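Local coordinates for protein ribonucleotide monophosphatase NagD (Escherichia coli, PDB 2C4N) that probably removes phosphate from a broad range of nucleotides, UMP among them, as a magnesium-dependent phosphatase of the HAD superfamily, at residues 201-206 with 217-222. Numbering follows the deposited sequence.
Sequences DNLRTD and TILVLS. With MG (magnesium ion), chain B; PO4 (phosphate ion), chain C.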
loop_
_atom_site.group_PDB
_atom_site.type_symbol
_atom_site.label_atom_id
_atom_site.label_comp_id
_atom_site.label_asym_id
_atom_site.label_seq_id
_atom_site.Cartn_x
_atom_site.Cartn_y
_atom_site.Cartn_z
ATOM N N ASP A 201 23.830 -10.208 -6.510
ATOM C CA ASP A 201 23.327 -11.241 -5.610
ATOM C C ASP A 201 21.851 -11.077 -5.259
ATOM O O ASP A 201 21.263 -11.963 -4.638
ATOM C CB ASP A 201 24.126 -11.243 -4.309
ATOM C CG ASP A 201 23.965 -9.953 -3.539
ATOM O OD1 ASP A 201 24.227 -8.897 -4.139
ATOM O OD2 ASP A 201 23.575 -9.993 -2.350
ATOM N N ASN A 202 21.257 -9.950 -5.642
ATOM C CA ASN A 202 19.853 -9.700 -5.332
ATOM C C ASN A 202 18.958 -9.710 -6.569
ATOM O O ASN A 202 19.008 -8.799 -7.395
ATOM C CB ASN A 202 19.702 -8.353 -4.623
ATOM C CG ASN A 202 18.351 -8.200 -3.951
ATOM O OD1 ASN A 202 17.361 -8.779 -4.394
ATOM N ND2 ASN A 202 18.304 -7.414 -2.882
ATOM N N LEU A 203 18.124 -10.739 -6.681
ATOM C CA LEU A 203 17.218 -10.868 -7.812
ATOM C C LEU A 203 16.323 -9.654 -7.992
ATOM O O LEU A 203 16.063 -9.229 -9.116
ATOM C CB LEU A 203 16.336 -12.110 -7.633
ATOM C CG LEU A 203 16.950 -13.467 -7.995
ATOM C CD1 LEU A 203 16.121 -14.586 -7.390
ATOM C CD2 LEU A 203 17.017 -13.606 -9.510
ATOM N N ARG A 204 15.861 -9.096 -6.880
ATOM C CA ARG A 204 14.953 -7.956 -6.918
ATOM C C ARG A 204 15.579 -6.590 -7.161
ATOM O O ARG A 204 14.861 -5.600 -7.283
ATOM C CB ARG A 204 14.114 -7.935 -5.637
ATOM C CG ARG A 204 13.283 -9.199 -5.483
ATOM C CD ARG A 204 12.458 -9.231 -4.206
ATOM N NE ARG A 204 11.805 -10.530 -4.048
ATOM C CZ ARG A 204 10.783 -10.957 -4.785
ATOM N NH1 ARG A 204 10.273 -10.186 -5.739
ATOM N NH2 ARG A 204 10.282 -12.171 -4.585
ATOM N N THR A 205 16.904 -6.526 -7.235
ATOM C CA THR A 205 17.561 -5.247 -7.478
ATOM C C THR A 205 18.582 -5.319 -8.615
ATOM O O THR A 205 18.395 -4.691 -9.656
ATOM C CB THR A 205 18.228 -4.708 -6.188
ATOM O OG1 THR A 205 19.245 -5.611 -5.747
ATOM C CG2 THR A 205 17.185 -4.558 -5.073
ATOM N N ASP A 206 19.652 -6.087 -8.433
ATOM C CA ASP A 206 20.666 -6.205 -9.482
ATOM C C ASP A 206 20.098 -6.838 -10.746
ATOM O O ASP A 206 20.228 -6.302 -11.846
ATOM C CB ASP A 206 21.837 -7.072 -9.014
ATOM C CG ASP A 206 22.452 -6.578 -7.732
ATOM O OD1 ASP A 206 22.989 -5.450 -7.731
ATOM O OD2 ASP A 206 22.394 -7.325 -6.731
ATOM N N THR A 217 22.445 -11.024 -17.465
ATOM C CA THR A 217 22.614 -11.017 -16.020
ATOM C C THR A 217 23.194 -12.299 -15.448
ATOM O O THR A 217 22.928 -13.393 -15.945
ATOM C CB THR A 217 21.259 -10.768 -15.327
ATOM O OG1 THR A 217 20.341 -11.799 -15.718
ATOM C CG2 THR A 217 20.682 -9.411 -15.736
ATOM N N ILE A 218 23.986 -12.149 -14.393
ATOM C CA ILE A 218 24.575 -13.289 -13.704
ATOM C C ILE A 218 24.257 -13.149 -12.229
ATOM O O ILE A 218 24.623 -12.160 -11.595
ATOM C CB ILE A 218 26.114 -13.350 -13.844
ATOM C CG1 ILE A 218 26.502 -13.534 -15.312
ATOM C CG2 ILE A 218 26.663 -14.515 -13.016
ATOM C CD1 ILE A 218 28.007 -13.601 -15.542
ATOM N N LEU A 219 23.559 -14.134 -11.685
ATOM C CA LEU A 219 23.218 -14.116 -10.274
ATOM C C LEU A 219 24.203 -14.991 -9.507
ATOM O O LEU A 219 24.435 -16.134 -9.891
ATOM C CB LEU A 219 21.809 -14.679 -10.048
ATOM C CG LEU A 219 21.389 -14.900 -8.583
ATOM C CD1 LEU A 219 21.071 -13.563 -7.914
ATOM C CD2 LEU A 219 20.163 -15.804 -8.540
ATOM N N VAL A 220 24.797 -14.456 -8.445
ATOM C CA VAL A 220 25.676 -15.273 -7.618
ATOM C C VAL A 220 24.847 -15.571 -6.381
ATOM O O VAL A 220 23.986 -14.775 -6.009
ATOM C CB VAL A 220 26.996 -14.547 -7.226
ATOM C CG1 VAL A 220 27.903 -14.457 -8.432
ATOM C CG2 VAL A 220 26.703 -13.158 -6.663
ATOM N N LEU A 221 25.092 -16.719 -5.759
ATOM C CA LEU A 221 24.333 -17.142 -4.589
ATOM C C LEU A 221 25.041 -16.855 -3.270
ATOM O O LEU A 221 24.661 -17.372 -2.219
ATOM C CB LEU A 221 24.043 -18.642 -4.707
ATOM C CG LEU A 221 23.348 -19.069 -6.010
ATOM C CD1 LEU A 221 23.333 -20.592 -6.119
ATOM C CD2 LEU A 221 21.938 -18.496 -6.046
ATOM N N SER A 222 26.062 -16.011 -3.331
ATOM C CA SER A 222 26.851 -15.666 -2.157
ATOM C C SER A 222 26.246 -14.556 -1.302
ATOM O O SER A 222 26.832 -14.170 -0.289
ATOM C CB SER A 222 28.259 -15.263 -2.603
ATOM O OG SER A 222 28.196 -14.260 -3.608
HETATM MG MG MG B . 24.414 -6.821 -3.239
HETATM P P PO4 C . 20.579 -3.678 -2.839
HETATM O O1 PO4 C . 21.796 -3.070 -2.245
HETATM O O2 PO4 C . 20.095 -4.771 -1.963
HETATM O O3 PO4 C . 19.524 -2.645 -2.970
HETATM O O4 PO4 C . 20.901 -4.224 -4.180
HETATM O O HOH W 1 23.274 -7.444 -1.297
HETATM O O HOH W 2 22.477 -6.409 -4.442
#
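Asp201 OD2 accepts from a water at 2.8 Å and from the backbone N of Val224, while Asp201 OD1 binds magnesium at 2.3 Å. The same water is also a ligand of the metal, which Asp9 OD2 and the carbonyl O of Asp11 help to hold. Strand 216-220 packs against the backbone and CB of Asp201, not its carboxylate: Val220 CG2 lies 4.0 Å from Asp201 CB, and Leu219 CD1 3.7 Å from Asp201 O. Leu219, with CG anti to its N (chi1 172°), brings CD2 to 4.0 Å from Leu203 CD2, the two side chains crossing at about a right angle. Asp206 OD2 accepts from Asn202 N at 3.1 Å, using the oxygen's anti lone pair, and a second metal-bound water links it to a phosphate ion, probably from the crystallisation liquor. Asn202 is the N-cap: its OD1 accepts from Arg204 N, which sits 31° out of the side-chain carbonyl plane, and ND2 reaches the phosphate weakly; an alanine here would probably leave Arg204 N without its cap. Thr205 OG1 donates to phosphate O4 at 2.7 Å. In this beta-alpha-beta unit, the anion's place at the helix start is consistent with the substrate-binding role inferred for residues 202-205.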